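Local coordinates for protein beta-phosphoglucomutase (Bacteroides vulgatus, PDB 3DV9) that probably interconverts beta-glucose 1-phosphate and glucose 6-phosphate as a magnesium-dependent phosphoglucomutase of the haloacid dehalogenase (HAD) superfamily, at residues E238-Q241 against S242-Q246; F54-R58 against E59-M63; H83-E87 against E88-A92; L154-A158 against F159-Y163. All coordinates share one frame; numbering follows the deposited sequence. Where two conformers were deposited one is given.

All four contacts are local, between residues a few positions apart. Contacts 2 and 3 lie on the same side of the chain's centre, their centres about 18 Å apart and nearest atoms about 5 Å apart; each starts a helix with a hydroxyl N-cap, and helix 69-81 packs against both. Contact 4 takes in edge strand 155-156 of the parallel sheet and the loop after it. Contact 1, at the end of the last helix, lies about 47 Å from contact 3, centre to centre. The magnesium ion, held by Asp-29, Asp-31, Glu-65 and Asn-190, is about 8 Å from the side chain of Tyr-62 in contact 2 and about 13 Å from that of Ala-158 in contact 4.

Contact 1 (E238-Q241 against S242-Q246); sequences ETLQ and SALKQ
This is helix-end packing: the last turns of helix 230-244, where backbone bonds and two side-chain pairs four residues apart join 238-241 to 242-246. Ser-242 N, Ala-243 N and Leu-244 N each donate to the carbonyl four residues back, the first to Glu-238 O at 3.0 Å. The ladder then frays, for Lys-245 N reaches Gln-241 O only weakly, at 3.2 Å and an N-H...O angle of 123°, and Leu-244 N shares that acceptor in another weak bond. On the apolar side Leu-244 CD1 meets Leu-240 CG at 3.9 Å, the two side chains slanting across each other. Helix 2-16 covers this side, with Ile-9 touching both Ala-243 and Leu-244. On the polar side Lys-245, bent at its third and fourth torsions, curls back until its NZ lies 3.6 Å from Gln-241 O. A water donates to Glu-238 O and accepts a weak bond from Lys-245 NZ. The Gln-241 amide is held by others: NE2 donates to Glu-123 and OE1 accepts a weak bond from Trp-237. The folded lysine thus brings its charge near the carbonyl end of the helix, where it would probably offset part of the helix dipole.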
loop_
_atom_site.group_PDB
_atom_site.type_symbol
_atom_site.label_atom_id
_atom_site.label_comp_id
_atom_site.label_asym_id
_atom_site.label_seq_id
_atom_site.Cartn_x
_atom_site.Cartn_y
_atom_site.Cartn_z
ATOM N N GLU A 238 -10.781 14.686 9.119
ATOM C CA GLU A 238 -10.943 16.137 9.393
ATOM C C GLU A 238 -9.939 16.649 10.432
ATOM O O GLU A 238 -9.252 17.657 10.196
ATOM C CB GLU A 238 -12.385 16.451 9.791
ATOM C CG GLU A 238 -13.389 16.028 8.681
ATOM C CD GLU A 238 -14.098 14.670 8.923
ATOM O OE1 GLU A 238 -13.450 13.561 8.895
ATOM O OE2 GLU A 238 -15.357 14.749 9.143
ATOM N N THR A 239 -9.823 15.911 11.536
ATOM C CA THR A 239 -8.893 16.262 12.643
ATOM C C THR A 239 -7.457 16.154 12.172
ATOM O O THR A 239 -6.597 16.969 12.534
ATOM C CB THR A 239 -9.141 15.338 13.846
ATOM O OG1 THR A 239 -10.491 15.529 14.272
ATOM C CG2 THR A 239 -8.162 15.643 15.048
ATOM N N LEU A 240 -7.183 15.147 11.351
ATOM C CA LEU A 240 -5.817 14.953 10.898
ATOM C C LEU A 240 -5.438 16.067 9.927
ATOM O O LEU A 240 -4.357 16.678 10.068
ATOM C CB LEU A 240 -5.698 13.563 10.237
ATOM C CG LEU A 240 -4.333 13.294 9.614
ATOM C CD1 LEU A 240 -3.213 13.320 10.652
ATOM C CD2 LEU A 240 -4.369 11.964 8.863
ATOM N N GLN A 241 -6.290 16.326 8.924
ATOM C CA GLN A 241 -5.993 17.411 7.969
ATOM C C GLN A 241 -5.786 18.757 8.695
ATOM O O GLN A 241 -4.859 19.523 8.364
ATOM C CB GLN A 241 -7.082 17.527 6.895
ATOM C CG GLN A 241 -6.657 18.407 5.715
ATOM C CD GLN A 241 -7.811 18.709 4.771
ATOM O OE1 GLN A 241 -8.943 18.272 5.004
ATOM N NE2 GLN A 241 -7.545 19.483 3.707
ATOM N N SER A 242 -6.625 19.024 9.697
ATOM C CA SER A 242 -6.476 20.221 10.538
ATOM C C SER A 242 -5.115 20.273 11.260
ATOM O O SER A 242 -4.461 21.329 11.280
ATOM C CB SER A 242 -7.627 20.329 11.545
ATOM O OG SER A 242 -7.515 21.517 12.319
ATOM N N ALA A 243 -4.696 19.136 11.838
ATOM C CA ALA A 243 -3.411 19.009 12.560
ATOM C C ALA A 243 -2.232 19.288 11.645
ATOM O O ALA A 243 -1.214 19.818 12.062
ATOM C CB ALA A 243 -3.261 17.591 13.159
ATOM N N LEU A 244 -2.397 18.911 10.388
ATOM C CA LEU A 244 -1.367 19.036 9.351
ATOM C C LEU A 244 -1.222 20.452 8.811
ATOM O O LEU A 244 -0.184 20.798 8.223
ATOM C CB LEU A 244 -1.706 18.068 8.199
ATOM C CG LEU A 244 -1.389 16.587 8.462
ATOM C CD1 LEU A 244 -2.153 15.664 7.473
ATOM C CD2 LEU A 244 0.142 16.336 8.416
ATOM N N LYS A 245 -2.268 21.260 8.988
ATOM C CA LYS A 245 -2.273 22.636 8.496
ATOM C C LYS A 245 -1.575 23.518 9.523
ATOM O O LYS A 245 -2.067 23.656 10.636
ATOM C CB LYS A 245 -3.721 23.119 8.297
ATOM C CG LYS A 245 -4.300 22.884 6.899
ATOM C CD LYS A 245 -5.674 23.564 6.701
ATOM C CE LYS A 245 -6.822 22.572 6.361
ATOM N NZ LYS A 245 -7.495 21.843 7.521
ATOM N N GLN A 246 -0.447 24.121 9.144
ATOM C CA GLN A 246 0.369 24.926 10.073
ATOM C C GLN A 246 -0.232 26.301 10.427
ATOM O O GLN A 246 -0.504 27.133 9.555
ATOM C CB GLN A 246 1.824 25.052 9.578
ATOM C CG GLN A 246 2.084 26.079 8.461
ATOM C CD GLN A 246 3.570 26.454 8.299
ATOM O OE1 GLN A 246 3.982 26.959 7.256
ATOM N NE2 GLN A 246 4.368 26.207 9.333
HETATM O O HOH W 1 -9.859 19.644 8.448
#

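Contact 2 (F54-R58 against E59-M63); sequences FGLSR and EEAYM. With EDO (1,2-ethanediol), chain D.
Leu-56, the first side chain to meet the following helix, lays CD1 against the carboxylate end of Glu-60, 3.4 Å from OE2, and the two chains cross at about a right angle. Its CG is anti to the backbone N (chi1 -179°), which extends the branch toward the turn; CD2 also comes within 4.5 Å of Ala-61 CB. Ser-57 is the N-cap of helix 58-63. With chi1 at 76°, OG sits between its own N and carbonyl carbon and accepts from Glu-60 N at 3.0 Å, nearly straight at 167°. Ser-57 O accepts from Ala-61 N, while a water accepts from Ser-57 N and donates to Glu-60 OE2, bridging the loop to the helix. An alanine at Ser-57 would remove OG and probably leave Glu-60 N without its capping acceptor, weakening the first turn. Arg-58 O accepts from Tyr-62 N and also meets the edge of the Tyr-62 ring, 3.2 Å from CD2. The Arg-58 guanidinium turns to Glu-43 on helix 38-51. An ethanediol, probably from the crystallisation liquor, rests 3.5 Å from Arg-58 CB through O1 and contacts Tyr-62 CE2 through C1. The extended chain of Glu-60 runs past Leu-56, and OE1 forms a salt bridge with Arg-79 and accepts from His-64. The cap therefore combines a side-chain hydroxyl that receives a backbone N-H with a carboxylate whose charge is met by helix 69-81; any help from the dipole of so short a helix is likely to be small.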
loop_
_atom_site.group_PDB
_atom_site.type_symbol
_atom_site.label_atom_id
_atom_site.label_comp_id
_atom_site.label_asym_id
_atom_site.label_seq_id
_atom_site.Cartn_x
_atom_site.Cartn_y
_atom_site.Cartn_z
ATOM N N PHE A 54 5.908 -25.485 -3.619
ATOM C CA PHE A 54 6.460 -24.552 -2.650
ATOM C C PHE A 54 5.519 -24.307 -1.458
ATOM O O PHE A 54 4.297 -24.279 -1.614
ATOM C CB PHE A 54 6.705 -23.182 -3.304
ATOM C CG PHE A 54 7.776 -23.166 -4.374
ATOM C CD1 PHE A 54 9.112 -23.467 -4.073
ATOM C CD2 PHE A 54 7.451 -22.803 -5.692
ATOM C CE1 PHE A 54 10.118 -23.430 -5.062
ATOM C CE2 PHE A 54 8.468 -22.759 -6.713
ATOM C CZ PHE A 54 9.795 -23.074 -6.385
ATOM N N GLY A 55 6.094 -24.064 -0.288
ATOM C CA GLY A 55 5.303 -23.812 0.900
ATOM C C GLY A 55 5.263 -22.338 1.243
ATOM O O GLY A 55 6.184 -21.819 1.863
ATOM N N LEU A 56 4.178 -21.677 0.862
ATOM C CA LEU A 56 3.919 -20.294 1.289
ATOM C C LEU A 56 2.553 -20.258 1.976
ATOM O O LEU A 56 1.521 -20.467 1.337
ATOM C CB LEU A 56 3.967 -19.338 0.082
ATOM C CG LEU A 56 3.752 -17.831 0.323
ATOM C CD1 LEU A 56 4.946 -17.144 1.036
ATOM C CD2 LEU A 56 3.441 -17.086 -1.000
ATOM N N SER A 57 2.552 -20.047 3.288
ATOM C CA SER A 57 1.284 -19.993 4.039
ATOM C C SER A 57 0.580 -18.667 3.752
ATOM O O SER A 57 1.222 -17.685 3.343
ATOM C CB SER A 57 1.513 -20.130 5.547
ATOM O OG SER A 57 2.011 -18.907 6.079
ATOM N N ARG A 58 -0.729 -18.649 3.994
ATOM C CA ARG A 58 -1.549 -17.430 3.887
ATOM C C ARG A 58 -0.969 -16.296 4.709
ATOM O O ARG A 58 -0.931 -15.162 4.244
ATOM C CB ARG A 58 -2.993 -17.685 4.339
ATOM C CG ARG A 58 -3.802 -18.505 3.344
ATOM C CD ARG A 58 -4.932 -19.246 4.081
ATOM N NE ARG A 58 -5.462 -20.312 3.233
ATOM C CZ ARG A 58 -5.233 -21.618 3.386
ATOM N NH1 ARG A 58 -4.490 -22.075 4.392
ATOM N NH2 ARG A 58 -5.760 -22.469 2.522
ATOM N N GLU A 59 -0.508 -16.604 5.926
ATOM C CA GLU A 59 0.097 -15.602 6.803
ATOM C C GLU A 59 1.414 -15.069 6.253
ATOM O O GLU A 59 1.657 -13.877 6.296
ATOM C CB GLU A 59 0.337 -16.184 8.180
ATOM C CG GLU A 59 -0.962 -16.336 8.949
ATOM C CD GLU A 59 -1.666 -17.651 8.668
ATOM O OE1 GLU A 59 -1.084 -18.560 8.014
ATOM O OE2 GLU A 59 -2.820 -17.779 9.140
ATOM N N GLU A 60 2.258 -15.948 5.719
ATOM C CA GLU A 60 3.475 -15.451 5.104
ATOM C C GLU A 60 3.167 -14.596 3.860
ATOM O O GLU A 60 3.869 -13.603 3.614
ATOM C CB GLU A 60 4.491 -16.560 4.823
ATOM C CG GLU A 60 5.901 -15.995 4.617
ATOM C CD GLU A 60 6.864 -17.003 4.022
ATOM O OE1 GLU A 60 7.983 -16.603 3.629
ATOM O OE2 GLU A 60 6.491 -18.182 3.934
ATOM N N ALA A 61 2.110 -14.933 3.114
ATOM C CA ALA A 61 1.638 -14.061 2.012
ATOM C C ALA A 61 1.297 -12.645 2.492
ATOM O O ALA A 61 1.599 -11.664 1.827
ATOM C CB ALA A 61 0.432 -14.686 1.258
ATOM N N TYR A 62 0.643 -12.566 3.656
ATOM C CA TYR A 62 0.373 -11.278 4.272
ATOM C C TYR A 62 1.698 -10.551 4.609
ATOM O O TYR A 62 1.805 -9.353 4.399
ATOM C CB TYR A 62 -0.535 -11.449 5.475
ATOM C CG TYR A 62 -2.001 -11.469 5.144
ATOM C CD1 TYR A 62 -2.703 -10.271 4.959
ATOM C CD2 TYR A 62 -2.710 -12.672 5.063
ATOM C CE1 TYR A 62 -4.094 -10.266 4.704
ATOM C CE2 TYR A 62 -4.099 -12.674 4.809
ATOM C CZ TYR A 62 -4.771 -11.465 4.599
ATOM O OH TYR A 62 -6.148 -11.415 4.379
HETATM N N MSE A 63 2.678 -11.273 5.161
HETATM C CA MSE A 63 3.972 -10.652 5.469
HETATM C C MSE A 63 4.649 -10.080 4.223
HETATM O O MSE A 63 5.250 -8.990 4.306
HETATM C CB MSE A 63 4.888 -11.648 6.180
HETATM C CG MSE A 63 4.384 -11.948 7.617
HETATM SE SE MSE A 63 4.501 -10.424 8.793
HETATM C CE MSE A 63 6.380 -9.966 8.570
HETATM C C1 EDO D . -5.228 -15.629 6.617
HETATM O O1 EDO D . -5.332 -17.045 6.831
HETATM C C2 EDO D . -5.335 -14.808 7.903
HETATM O O2 EDO D . -6.167 -15.441 8.908
HETATM O O HOH W 2 5.033 -20.133 4.804
#

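Contact 3 (H83-E87 against E88-A92); sequences HDATE and EEIKA
Thr-86 and Glu-89 bind each other reciprocally at the start of helix 87-101. Thr-86 OG1 accepts from Glu-89 N at 3.1 Å, and Glu-89 OE1 accepts from Thr-86 N at 2.9 Å, with an N-H...O angle of 167°. The amide meets OE1 on the anti side, 21° out of the carboxylate plane. Thr-86 turns its hydroxyl to the first turn by flanking OG1 with both main-chain neighbours of CA (chi1 60°). A water lies 2.6 Å from Thr-86 OG1 and donates to Glu-88 OE1, giving this hydroxyl a further polar neighbour. The other carboxylate oxygen of Glu-89, OE2, forms a salt bridge with Arg-81, so both oxygens have partners and the group is fixed in rotation. A glutamine at Glu-89 would remove the negative charge and would probably leave Arg-81 without its ionic mate. Thr-86 O accepts from Ile-90 N, and Glu-87 O from Lys-91 N at 3.0 Å. Beside these polar groups, Ala-85 CB touches Ile-90 CG1 at 3.8 Å, and both side chains pack on helix 69-81. Upstream, His-83 ND1 donates to Asp-84 O at 2.7 Å with the acceptor in the ring plane, and Asp-84 pairs with Arg-78. The two reciprocal bonds define a capping box, here closing the turn between helices 69-81 and 87-101.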
loop_
_atom_site.group_PDB
_atom_site.type_symbol
_atom_site.label_atom_id
_atom_site.label_comp_id
_atom_site.label_asym_id
_atom_site.label_seq_id
_atom_site.Cartn_x
_atom_site.Cartn_y
_atom_site.Cartn_z
ATOM N N HIS A 83 18.432 -21.923 -4.305
ATOM C CA HIS A 83 18.662 -21.096 -5.491
ATOM C C HIS A 83 17.395 -20.335 -5.876
ATOM O O HIS A 83 16.282 -20.737 -5.517
ATOM C CB HIS A 83 19.175 -21.930 -6.694
ATOM C CG HIS A 83 18.237 -23.010 -7.148
ATOM N ND1 HIS A 83 17.111 -22.757 -7.904
ATOM C CD2 HIS A 83 18.281 -24.358 -6.988
ATOM C CE1 HIS A 83 16.485 -23.892 -8.160
ATOM N NE2 HIS A 83 17.174 -24.879 -7.616
ATOM N N ASP A 84 17.568 -19.239 -6.610
ATOM C CA ASP A 84 16.436 -18.527 -7.201
ATOM C C ASP A 84 15.690 -19.397 -8.211
ATOM O O ASP A 84 16.257 -20.359 -8.764
ATOM C CB ASP A 84 16.899 -17.239 -7.893
ATOM C CG ASP A 84 17.402 -16.199 -6.916
ATOM O OD1 ASP A 84 17.098 -16.337 -5.716
ATOM O OD2 ASP A 84 18.100 -15.249 -7.343
ATOM N N ALA A 85 14.420 -19.049 -8.432
ATOM C CA ALA A 85 13.601 -19.620 -9.508
ATOM C C ALA A 85 14.049 -19.077 -10.862
ATOM O O ALA A 85 14.659 -18.003 -10.948
ATOM C CB ALA A 85 12.102 -19.321 -9.278
ATOM N N THR A 86 13.753 -19.833 -11.914
ATOM C CA THR A 86 14.066 -19.435 -13.274
ATOM C C THR A 86 13.006 -18.470 -13.772
ATOM O O THR A 86 11.916 -18.374 -13.176
ATOM C CB THR A 86 14.122 -20.668 -14.212
ATOM O OG1 THR A 86 12.852 -21.351 -14.220
ATOM C CG2 THR A 86 15.226 -21.646 -13.759
ATOM N N GLU A 87 13.308 -17.758 -14.860
ATOM C CA GLU A 87 12.325 -16.879 -15.473
ATOM C C GLU A 87 11.064 -17.660 -15.859
ATOM O O GLU A 87 9.946 -17.189 -15.628
ATOM C CB GLU A 87 12.911 -16.151 -16.689
ATOM C CG GLU A 87 12.384 -14.731 -16.857
ATOM C CD GLU A 87 10.868 -14.670 -16.907
ATOM O OE1 GLU A 87 10.251 -14.222 -15.908
ATOM O OE2 GLU A 87 10.294 -15.101 -17.935
ATOM N N GLU A 88 11.252 -18.855 -16.427
ATOM C CA GLU A 88 10.149 -19.723 -16.817
ATOM C C GLU A 88 9.265 -20.033 -15.607
ATOM O O GLU A 88 8.037 -19.919 -15.696
ATOM C CB GLU A 88 10.651 -21.022 -17.493
ATOM C CG GLU A 88 9.512 -22.009 -17.828
ATOM C CD GLU A 88 9.964 -23.386 -18.327
ATOM O OE1 GLU A 88 10.969 -23.948 -17.841
ATOM O OE2 GLU A 88 9.279 -23.928 -19.211
ATOM N N GLU A 89 9.870 -20.421 -14.480
ATOM C CA GLU A 89 9.070 -20.771 -13.297
ATOM C C GLU A 89 8.244 -19.572 -12.829
ATOM O O GLU A 89 7.035 -19.683 -12.583
ATOM C CB GLU A 89 9.946 -21.298 -12.162
ATOM C CG GLU A 89 10.364 -22.761 -12.338
ATOM C CD GLU A 89 11.539 -23.128 -11.463
ATOM O OE1 GLU A 89 12.325 -22.212 -11.100
ATOM O OE2 GLU A 89 11.666 -24.325 -11.111
ATOM N N ILE A 90 8.901 -18.416 -12.761
ATOM C CA ILE A 90 8.281 -17.204 -12.237
ATOM C C ILE A 90 7.083 -16.775 -13.089
ATOM O O ILE A 90 6.021 -16.443 -12.568
ATOM C CB ILE A 90 9.342 -16.068 -12.094
ATOM C CG1 ILE A 90 10.285 -16.386 -10.913
ATOM C CG2 ILE A 90 8.673 -14.676 -11.919
ATOM C CD1 ILE A 90 11.628 -15.646 -10.921
ATOM N N LYS A 91 7.255 -16.796 -14.405
ATOM C CA LYS A 91 6.158 -16.485 -15.313
ATOM C C LYS A 91 4.950 -17.436 -15.204
ATOM O O LYS A 91 3.795 -16.988 -15.269
ATOM C CB LYS A 91 6.670 -16.430 -16.757
ATOM C CG LYS A 91 5.592 -16.104 -17.774
ATOM C CD LYS A 91 6.050 -16.405 -19.183
ATOM C CE LYS A 91 5.150 -15.700 -20.194
ATOM N NZ LYS A 91 5.886 -15.338 -21.435
ATOM N N ALA A 92 5.228 -18.732 -15.062
ATOM C CA ALA A 92 4.212 -19.771 -14.877
ATOM C C ALA A 92 3.451 -19.592 -13.561
ATOM O O ALA A 92 2.220 -19.709 -13.513
ATOM C CB ALA A 92 4.858 -21.147 -14.925
HETATM O O HOH W 3 12.492 -23.575 -15.566
#

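Contact 4 (L154-A158 against F159-Y163)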
loop_
_atom_site.group_PDB
_atom_site.type_symbol
_atom_site.label_atom_id
_atom_site.label_comp_id
_atom_site.label_asym_id
_atom_site.label_seq_id
_atom_site.Cartn_x
_atom_site.Cartn_y
_atom_site.Cartn_z
ATOM N N LEU A 154 -1.698 9.619 -12.724
ATOM C CA LEU A 154 -1.452 9.762 -11.285
ATOM C C LEU A 154 -1.627 8.439 -10.518
ATOM O O LEU A 154 -2.215 8.376 -9.422
ATOM C CB LEU A 154 -2.329 10.868 -10.697
ATOM C CG LEU A 154 -2.175 12.241 -11.364
ATOM C CD1 LEU A 154 -3.173 13.212 -10.770
ATOM C CD2 LEU A 154 -0.742 12.755 -11.219
HETATM N N MSE A 155 -1.063 7.400 -11.122
HETATM C CA MSE A 155 -1.102 6.059 -10.561
HETATM C C MSE A 155 0.233 5.379 -10.756
HETATM O O MSE A 155 0.944 5.636 -11.724
HETATM C CB MSE A 155 -2.179 5.225 -11.231
HETATM C CG MSE A 155 -3.558 5.417 -10.655
HETATM SE SE MSE A 155 -4.808 4.539 -11.821
HETATM C CE MSE A 155 -3.914 2.806 -12.005
ATOM N N VAL A 156 0.572 4.501 -9.825
ATOM C CA VAL A 156 1.823 3.767 -9.904
ATOM C C VAL A 156 1.462 2.304 -9.674
ATOM O O VAL A 156 0.856 1.954 -8.656
ATOM C CB VAL A 156 2.878 4.270 -8.870
ATOM C CG1 VAL A 156 4.129 3.395 -8.884
ATOM C CG2 VAL A 156 3.271 5.746 -9.122
ATOM N N THR A 157 1.808 1.473 -10.654
ATOM C CA THR A 157 1.512 0.051 -10.587
ATOM C C THR A 157 2.777 -0.769 -10.839
ATOM O O THR A 157 3.837 -0.218 -11.198
ATOM C CB THR A 157 0.421 -0.350 -11.620
ATOM O OG1 THR A 157 0.984 -0.341 -12.941
ATOM C CG2 THR A 157 -0.790 0.589 -11.569
ATOM N N ALA A 158 2.638 -2.090 -10.707
ATOM C CA ALA A 158 3.749 -3.003 -10.899
ATOM C C ALA A 158 4.512 -2.708 -12.193
ATOM O O ALA A 158 5.732 -2.850 -12.223
ATOM C CB ALA A 158 3.270 -4.453 -10.844
ATOM N N PHE A 159 3.821 -2.264 -13.243
ATOM C CA PHE A 159 4.506 -2.024 -14.522
ATOM C C PHE A 159 5.082 -0.609 -14.698
ATOM O O PHE A 159 5.712 -0.314 -15.718
ATOM C CB PHE A 159 3.683 -2.512 -15.744
ATOM C CG PHE A 159 2.680 -1.512 -16.302
ATOM C CD1 PHE A 159 1.414 -1.950 -16.700
ATOM C CD2 PHE A 159 3.006 -0.161 -16.486
ATOM C CE1 PHE A 159 0.480 -1.057 -17.241
ATOM C CE2 PHE A 159 2.083 0.741 -17.016
ATOM C CZ PHE A 159 0.815 0.293 -17.395
ATOM N N ASP A 160 4.875 0.251 -13.703
ATOM C CA ASP A 160 5.419 1.603 -13.731
ATOM C C ASP A 160 6.867 1.612 -13.239
ATOM O O ASP A 160 7.624 2.534 -13.552
ATOM C CB ASP A 160 4.608 2.526 -12.818
ATOM C CG ASP A 160 3.284 2.952 -13.418
ATOM O OD1 ASP A 160 2.380 2.102 -13.591
ATOM O OD2 ASP A 160 3.142 4.158 -13.682
ATOM N N VAL A 161 7.239 0.595 -12.456
ATOM C CA VAL A 161 8.510 0.603 -11.712
ATOM C C VAL A 161 9.254 -0.744 -11.713
ATOM O O VAL A 161 8.642 -1.806 -11.810
ATOM C CB VAL A 161 8.346 1.100 -10.224
ATOM C CG1 VAL A 161 7.827 2.559 -10.178
ATOM C CG2 VAL A 161 7.483 0.143 -9.398
ATOM N N LYS A 162 10.579 -0.677 -11.601
ATOM C CA LYS A 162 11.425 -1.879 -11.621
ATOM C C LYS A 162 11.367 -2.593 -10.269
ATOM O O LYS A 162 11.113 -3.802 -10.212
ATOM C CB LYS A 162 12.867 -1.526 -12.003
ATOM C CG LYS A 162 12.958 -0.459 -13.079
ATOM C CD LYS A 162 14.169 -0.614 -13.970
ATOM C CE LYS A 162 13.992 0.197 -15.246
ATOM N NZ LYS A 162 15.143 0.030 -16.169
ATOM N N TYR A 163 11.554 -1.834 -9.186
ATOM C CA TYR A 163 11.631 -2.402 -7.846
ATOM C C TYR A 163 10.372 -2.063 -7.073
ATOM O O TYR A 163 9.918 -0.917 -7.128
ATOM C CB TYR A 163 12.887 -1.884 -7.121
ATOM C CG TYR A 163 14.196 -2.203 -7.830
ATOM C CD1 TYR A 163 14.807 -3.451 -7.678
ATOM C CD2 TYR A 163 14.828 -1.258 -8.646
ATOM C CE1 TYR A 163 16.013 -3.758 -8.327
ATOM C CE2 TYR A 163 16.033 -1.550 -9.297
ATOM C CZ TYR A 163 16.626 -2.805 -9.136
ATOM O OH TYR A 163 17.820 -3.110 -9.784
#
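Thr-157 and Asp-160 carry the polar part of this contact. Thr-157 OG1 donates to Asp-160 OD1 at 2.9 Å, the hydroxyl arriving nearly along the carboxylate C-O direction, and Thr-157 N adds a weak bond to the same oxygen at 3.1 Å. In return Asp-160 N donates to Thr-157 O at 2.8 Å. Thr-157 OG1 also accepts a weak bond from Phe-159 N. A chi1 of 74° folds the Thr-157 hydroxyl back over its own main chain, where it faces both the amide of Phe-159 and the carboxylate of Asp-160. Charge enters through the other oxygen: Asp-160 OD2 forms a salt bridge with Lys-177, which also donates to Met-155 O, so one ammonium sits by two acceptors that lie 3.3 Å apart, Asp-160 OD2 and Met-155 O. The setting is the outgoing end of edge strand 155-156, in the parallel sheet of the HAD core, where the chain turns away toward helix 169-178. Val-156 hydrogen-bonds through its backbone to Val-129 and Thr-131, keeping the strand beside strand 126-130. The aromatic contact is a single one: Thr-157 OG1 lies 3.9 Å above the plane of the Phe-159 ring, over its centre. Apolar packing lies with the valines. Val-156 CG1 meets Val-161 CG1 at 4.0 Å, the two side chains crossing at about a right angle, and Met-173 of helix 169-178 touches both. Val-156 CG1 also rests on Asp-160 CB, 4.1 Å away.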